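Local coordinates for dihydroxyacetone kinase (Citrobacter freundii, PDB 1UN8), which phosphorylates dihydroxyacetone at the expense of ATP, working as a homodimer whose C-terminal alpha-helical barrel also holds a tightly bound phospholipid, at residues A[118-121]-A[122-126]; A[262-266]-A[267-271]; A[459-462]-A[463-466]. All blocks are in the same frame, centred on the assembly; numbering follows the deposited sequence.

Contact 1: residues A[118-121]-A[122-126]; sequences FGLA and AEKAR
Four backbone hydrogen bonds tie residues 118-121 to 122-126, each from an amide N to the carbonyl O four residues earlier. Ala122 N lies 2.8 Å from Phe118 O and Lys124 N lies 2.9 Å from Leu120 O. The bond from Ala125 N to Ala121 O, at 138°, is more bent at its hydrogen than the other three, which reach 155° or more. Within the second segment, Arg126 NH1 stands 3.4 Å from Glu123 OE1, a salt bridge. The same OE1 accepts hydrogen bonds from Gln463 and Tyr467 of the second subunit, so this carboxylate is held from both chains.

The i to i+4 bonding belongs to helix 112-127, the crossover helix of a beta-alpha-beta unit between strands 104-109 and 132-137 in the DhaK part of the kinase. Phe118 packs on Val91 and Val108, and its side chain comes about 4 Å from that of Asp114, a substrate-binding residue.

Leu120 CG is anti to the backbone N (chi1 179°), which carries CD1 forward to 4.2 Å from Lys124 CG. Glu123 CG, beside its own backbone N, lies 3.3 Å from Gly119 O; the bend at chi2 then turns the carboxylate away toward Arg126 and the second subunit. Ala125 CB rests 3.3 Å from Ala121 O, and its methyl, like that of Ala122, also packs on Val132.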
loop_
_atom_site.group_PDB
_atom_site.type_symbol
_atom_site.label_atom_id
_atom_site.label_comp_id
_atom_site.label_asym_id
_atom_site.label_seq_id
_atom_site.Cartn_x
_atom_site.Cartn_y
_atom_site.Cartn_z
ATOM N N PHE A 118 27.378 10.184 -5.476
ATOM C CA PHE A 118 27.820 8.911 -6.021
ATOM C C PHE A 118 28.984 9.233 -6.955
ATOM O O PHE A 118 29.910 8.443 -7.096
ATOM C CB PHE A 118 26.707 8.222 -6.815
ATOM C CG PHE A 118 25.697 7.504 -5.972
ATOM C CD1 PHE A 118 24.737 8.206 -5.257
ATOM C CD2 PHE A 118 25.697 6.116 -5.905
ATOM C CE1 PHE A 118 23.789 7.535 -4.487
ATOM C CE2 PHE A 118 24.757 5.435 -5.140
ATOM C CZ PHE A 118 23.802 6.143 -4.431
ATOM N N GLY A 119 28.930 10.405 -7.583
ATOM C CA GLY A 119 29.976 10.816 -8.500
ATOM C C GLY A 119 31.333 10.990 -7.834
ATOM O O GLY A 119 32.321 10.403 -8.276
ATOM N N LEU A 120 31.406 11.801 -6.783
ATOM C CA LEU A 120 32.681 11.975 -6.108
ATOM C C LEU A 120 33.138 10.604 -5.606
ATOM O O LEU A 120 34.334 10.316 -5.568
ATOM C CB LEU A 120 32.557 12.946 -4.935
ATOM C CG LEU A 120 33.845 13.177 -4.134
ATOM C CD1 LEU A 120 35.032 13.377 -5.070
ATOM C CD2 LEU A 120 33.667 14.395 -3.231
ATOM N N ALA A 121 32.181 9.755 -5.242
ATOM C CA ALA A 121 32.502 8.416 -4.762
ATOM C C ALA A 121 33.178 7.593 -5.858
ATOM O O ALA A 121 34.196 6.952 -5.622
ATOM C CB ALA A 121 31.236 7.704 -4.280
ATOM N N ALA A 122 32.596 7.603 -7.050
ATOM C CA ALA A 122 33.153 6.868 -8.174
ATOM C C ALA A 122 34.582 7.349 -8.446
ATOM O O ALA A 122 35.479 6.548 -8.727
ATOM C CB ALA A 122 32.286 7.077 -9.410
ATOM N N GLU A 123 34.779 8.661 -8.354
ATOM C CA GLU A 123 36.082 9.254 -8.597
ATOM C C GLU A 123 37.095 8.780 -7.579
ATOM O O GLU A 123 38.220 8.434 -7.935
ATOM C CB GLU A 123 35.993 10.783 -8.564
ATOM C CG GLU A 123 35.152 11.341 -9.688
ATOM C CD GLU A 123 35.687 10.938 -11.044
ATOM O OE1 GLU A 123 34.876 10.760 -11.982
ATOM O OE2 GLU A 123 36.926 10.806 -11.175
ATOM N N LYS A 124 36.703 8.768 -6.313
ATOM C CA LYS A 124 37.603 8.322 -5.259
ATOM C C LYS A 124 37.861 6.827 -5.394
ATOM O O LYS A 124 38.914 6.328 -4.990
ATOM C CB LYS A 124 37.014 8.624 -3.879
ATOM C CG LYS A 124 37.036 10.085 -3.511
ATOM C CD LYS A 124 36.728 10.283 -2.038
ATOM C CE LYS A 124 36.978 11.735 -1.631
ATOM N NZ LYS A 124 36.862 11.932 -0.159
ATOM N N ALA A 125 36.900 6.119 -5.972
ATOM C CA ALA A 125 37.021 4.682 -6.149
ATOM C C ALA A 125 38.021 4.391 -7.256
ATOM O O ALA A 125 38.855 3.494 -7.140
ATOM C CB ALA A 125 35.665 4.081 -6.497
ATOM N N ARG A 126 37.920 5.162 -8.332
ATOM C CA ARG A 126 38.804 4.998 -9.469
ATOM C C ARG A 126 40.247 5.224 -9.061
ATOM O O ARG A 126 41.140 4.532 -9.539
ATOM C CB ARG A 126 38.398 5.955 -10.590
ATOM C CG ARG A 126 37.174 5.474 -11.345
ATOM C CD ARG A 126 36.680 6.480 -12.353
ATOM N NE ARG A 126 35.609 5.920 -13.168
ATOM C CZ ARG A 126 34.768 6.649 -13.889
ATOM N NH1 ARG A 126 34.877 7.973 -13.892
ATOM N NH2 ARG A 126 33.814 6.057 -14.604
#

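Contact 2: residues A[262-266]-A[267-271]; sequences GGVSV and AEMAI
Ser265 and Glu268 are brought together by two first torsions. The serine hydroxyl sits between its own backbone N and carbonyl carbon (chi1 65°), which turns OG toward the first turn of the helix. Glu268 has CG beside its backbone N and anti to the carbonyl carbon (chi1 -72°), and the chain runs back extended at chi2, so the carboxylate returns to the serine. Ser265 OG then accepts from Glu268 N at 3.0 Å, while the same hydroxyl donates to Glu268 OE1 at 2.7 Å. The hydroxyl reaches OE1 on its anti lone pair, the one away from the other carboxylate oxygen. Ser265 N supplies a further donor, 3.0 Å from Glu268 OE1, and approaches from above the carboxylate plane, 41° out of it.

Glu268 N to Ser265 OG and Ser265 N to Glu268 OE1 are the reciprocal pair of a capping box; the hydroxyl bond to OE1 is additional. Ser265 is the N-cap of helix 266-277, which follows strand 254-260 through the loop containing Gly262 and Gly263. The helical pattern starts at once, with Met269 N bonded to Ser265 O at 2.9 Å, followed by Ala270 N to Val266 O.

Lys301 makes a salt bridge to Glu268 OE1, and Phe5 N of the second subunit donates to OE2. With both oxygens engaged, rotation of the carboxylate is probably restricted, and the lysine together with the helix N-terminus would be expected to favour its charged form.

Next to the box, Val264 and Met269 make an apolar contact. Val264 CB points toward the helix, and the valine meets Met269 at about a right angle; the bend at chi2 sets Met269 SD 4.1 Å from Val264 CB. Met269 CG passes 3.8 Å from Val264 CG1.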
loop_
_atom_site.group_PDB
_atom_site.type_symbol
_atom_site.label_atom_id
_atom_site.label_comp_id
_atom_site.label_asym_id
_atom_site.label_seq_id
_atom_site.Cartn_x
_atom_site.Cartn_y
_atom_site.Cartn_z
ATOM N N GLY A 262 2.143 4.914 -2.807
ATOM C CA GLY A 262 2.062 4.675 -1.381
ATOM C C GLY A 262 0.752 4.892 -0.669
ATOM O O GLY A 262 0.512 4.259 0.365
ATOM N N GLY A 263 -0.097 5.765 -1.201
ATOM C CA GLY A 263 -1.355 6.045 -0.542
ATOM C C GLY A 263 -2.637 5.700 -1.274
ATOM O O GLY A 263 -3.726 6.011 -0.794
ATOM N N VAL A 264 -2.543 5.069 -2.428
ATOM C CA VAL A 264 -3.758 4.714 -3.136
ATOM C C VAL A 264 -4.287 3.399 -2.579
ATOM O O VAL A 264 -3.509 2.510 -2.228
ATOM C CB VAL A 264 -3.499 4.561 -4.625
ATOM C CG1 VAL A 264 -4.784 4.195 -5.331
ATOM C CG2 VAL A 264 -2.913 5.857 -5.174
ATOM N N SER A 265 -5.608 3.280 -2.477
ATOM C CA SER A 265 -6.216 2.051 -1.969
ATOM C C SER A 265 -6.050 0.957 -3.026
ATOM O O SER A 265 -5.970 1.247 -4.220
ATOM C CB SER A 265 -7.703 2.264 -1.693
ATOM O OG SER A 265 -8.395 2.524 -2.901
ATOM N N VAL A 266 -6.010 -0.294 -2.586
ATOM C CA VAL A 266 -5.853 -1.412 -3.507
ATOM C C VAL A 266 -7.031 -1.399 -4.477
ATOM O O VAL A 266 -6.871 -1.683 -5.670
ATOM C CB VAL A 266 -5.782 -2.757 -2.733
ATOM C CG1 VAL A 266 -5.800 -3.930 -3.694
ATOM C CG2 VAL A 266 -4.505 -2.793 -1.881
ATOM N N ALA A 267 -8.209 -1.053 -3.970
ATOM C CA ALA A 267 -9.396 -0.985 -4.813
ATOM C C ALA A 267 -9.118 -0.023 -5.963
ATOM O O ALA A 267 -9.280 -0.360 -7.137
ATOM C CB ALA A 267 -10.600 -0.500 -3.996
ATOM N N GLU A 268 -8.692 1.185 -5.610
ATOM C CA GLU A 268 -8.390 2.198 -6.610
ATOM C C GLU A 268 -7.356 1.696 -7.621
ATOM O O GLU A 268 -7.511 1.893 -8.839
ATOM C CB GLU A 268 -7.883 3.474 -5.928
ATOM C CG GLU A 268 -8.958 4.270 -5.189
ATOM C CD GLU A 268 -8.375 5.396 -4.355
ATOM O OE1 GLU A 268 -7.886 5.128 -3.238
ATOM O OE2 GLU A 268 -8.395 6.554 -4.823
ATOM N N MET A 269 -6.313 1.042 -7.118
ATOM C CA MET A 269 -5.259 0.523 -7.985
ATOM C C MET A 269 -5.819 -0.461 -9.003
ATOM O O MET A 269 -5.331 -0.526 -10.127
ATOM C CB MET A 269 -4.172 -0.147 -7.154
ATOM C CG MET A 269 -3.323 0.835 -6.366
ATOM S SD MET A 269 -2.196 1.806 -7.389
ATOM C CE MET A 269 -3.227 3.097 -7.861
ATOM N N ALA A 270 -6.845 -1.215 -8.605
ATOM C CA ALA A 270 -7.480 -2.179 -9.494
ATOM C C ALA A 270 -8.231 -1.431 -10.583
ATOM O O ALA A 270 -8.143 -1.774 -11.763
ATOM C CB ALA A 270 -8.434 -3.072 -8.717
ATOM N N ILE A 271 -8.979 -0.411 -10.182
ATOM C CA ILE A 271 -9.713 0.396 -11.143
ATOM C C ILE A 271 -8.723 0.995 -12.138
ATOM O O ILE A 271 -8.967 0.997 -13.342
ATOM C CB ILE A 271 -10.471 1.530 -10.447
ATOM C CG1 ILE A 271 -11.481 0.942 -9.465
ATOM C CG2 ILE A 271 -11.187 2.399 -11.474
ATOM C CD1 ILE A 271 -12.168 1.983 -8.579
#

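Contact 3: residues A[459-462]-A[463-466]; sequences TGLA and QMKF
Gln463, Ala462 and Leu461 have the most surface buried where 459-462 meets 463-466, successive parts of helix 453-468 in the eight-helix alpha barrel of the ATP-binding domain. Gln463 N bonds to Thr459 O at 2.9 Å. Gln463 CG, beside its backbone N (chi1 -67°), lies 3.3 Å from Thr459 O; the bend at chi2 directs the amide outward. This amide end faces the other protomer: NE2 donates to Glu123 of the second subunit.

Ala462 contributes mainly backbone, its O accepting from Phe466 N at 3.1 Å.

Leu461 lies on the face of the helix that packs against helix 478-490. It swings CG beside its carbonyl carbon (chi1 179°), and CD1 approaches Met464 CE to 3.8 Å, the two side chains crossing obliquely; both also pack on Ile478. Met464 lies about 4 Å, side chain to side chain, from Met477, which places it next to an ATP-binding residue.

Lys465 N bonds to Leu461 O, and its NZ is hydrogen-bonded to Gln482 OE1. Lys465 CD lies 4.1 Å from Leu461 CG, and the chain turns only beyond it, at chi3.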
loop_
_atom_site.group_PDB
_atom_site.type_symbol
_atom_site.label_atom_id
_atom_site.label_comp_id
_atom_site.label_asym_id
_atom_site.label_seq_id
_atom_site.Cartn_x
_atom_site.Cartn_y
_atom_site.Cartn_z
ATOM N N THR A 459 -37.579 -23.555 15.827
ATOM C CA THR A 459 -36.392 -23.648 14.991
ATOM C C THR A 459 -36.234 -22.291 14.307
ATOM O O THR A 459 -35.116 -21.791 14.151
ATOM C CB THR A 459 -36.532 -24.763 13.927
ATOM O OG1 THR A 459 -36.521 -26.040 14.574
ATOM C CG2 THR A 459 -35.381 -24.706 12.920
ATOM N N GLY A 460 -37.363 -21.697 13.920
ATOM C CA GLY A 460 -37.337 -20.387 13.287
ATOM C C GLY A 460 -36.680 -19.379 14.219
ATOM O O GLY A 460 -35.831 -18.567 13.797
ATOM N N LEU A 461 -37.074 -19.439 15.492
ATOM C CA LEU A 461 -36.534 -18.559 16.525
ATOM C C LEU A 461 -35.034 -18.789 16.685
ATOM O O LEU A 461 -34.248 -17.848 16.722
ATOM C CB LEU A 461 -37.232 -18.833 17.854
ATOM C CG LEU A 461 -36.738 -18.001 19.036
ATOM C CD1 LEU A 461 -36.956 -16.527 18.760
ATOM C CD2 LEU A 461 -37.475 -18.430 20.296
ATOM N N ALA A 462 -34.653 -20.057 16.783
ATOM C CA ALA A 462 -33.256 -20.447 16.936
ATOM C C ALA A 462 -32.377 -19.890 15.807
ATOM O O ALA A 462 -31.258 -19.437 16.041
ATOM C CB ALA A 462 -33.152 -21.978 16.968
ATOM N N GLN A 463 -32.890 -19.940 14.581
ATOM C CA GLN A 463 -32.144 -19.439 13.439
ATOM C C GLN A 463 -32.114 -17.915 13.466
ATOM O O GLN A 463 -31.105 -17.292 13.136
ATOM C CB GLN A 463 -32.770 -19.954 12.138
ATOM C CG GLN A 463 -32.626 -21.457 11.983
ATOM C CD GLN A 463 -31.178 -21.904 12.144
ATOM O OE1 GLN A 463 -30.786 -22.402 13.201
ATOM N NE2 GLN A 463 -30.383 -21.751 11.083
ATOM N N MET A 464 -33.220 -17.312 13.874
ATOM C CA MET A 464 -33.275 -15.868 13.943
ATOM C C MET A 464 -32.210 -15.391 14.939
ATOM O O MET A 464 -31.534 -14.382 14.720
ATOM C CB MET A 464 -34.674 -15.432 14.371
ATOM C CG MET A 464 -34.896 -13.939 14.364
ATOM S SD MET A 464 -36.644 -13.549 14.182
ATOM C CE MET A 464 -37.286 -14.223 15.700
ATOM N N LYS A 465 -32.032 -16.142 16.021
ATOM C CA LYS A 465 -31.047 -15.773 17.039
ATOM C C LYS A 465 -29.614 -15.961 16.565
ATOM O O LYS A 465 -28.748 -15.134 16.839
ATOM C CB LYS A 465 -31.269 -16.586 18.321
ATOM C CG LYS A 465 -32.603 -16.300 18.998
ATOM C CD LYS A 465 -32.883 -17.256 20.150
ATOM C CE LYS A 465 -31.853 -17.111 21.253
ATOM N NZ LYS A 465 -32.244 -17.908 22.448
ATOM N N PHE A 466 -29.366 -17.052 15.851
ATOM C CA PHE A 466 -28.030 -17.339 15.360
ATOM C C PHE A 466 -27.497 -16.237 14.448
ATOM O O PHE A 466 -26.392 -15.739 14.642
ATOM C CB PHE A 466 -28.015 -18.666 14.598
ATOM C CG PHE A 466 -26.656 -19.038 14.098
ATOM C CD1 PHE A 466 -25.723 -19.625 14.955
ATOM C CD2 PHE A 466 -26.275 -18.725 12.792
ATOM C CE1 PHE A 466 -24.425 -19.894 14.522
ATOM C CE2 PHE A 466 -24.979 -18.989 12.346
ATOM C CZ PHE A 466 -24.051 -19.576 13.219
#

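In the fold
The three contacts follow one another along the chain without touching. Contacts 1 and 2 lie in the DhaK part, their centres 40 Å apart; contact 3 is in the DhaL part, with its centre 76 Å from that of contact 1 and on the opposite side of the chain's centre. Within one chain, nearest atoms of contacts 1 and 3 stay about 57 Å apart, yet the dimer joins them: Glu123 of one subunit bonds Gln463 of the other. Since contact 1 adjoins substrate-binding Asp114 and contact 3 adjoins ATP-binding Met477, this is consistent with substrate and nucleotide sites pairing between subunits. Contact 2, away from the annotated sites, also touches the second subunit. The side chain of Met464 is about 8 Å from the bound phospholipid.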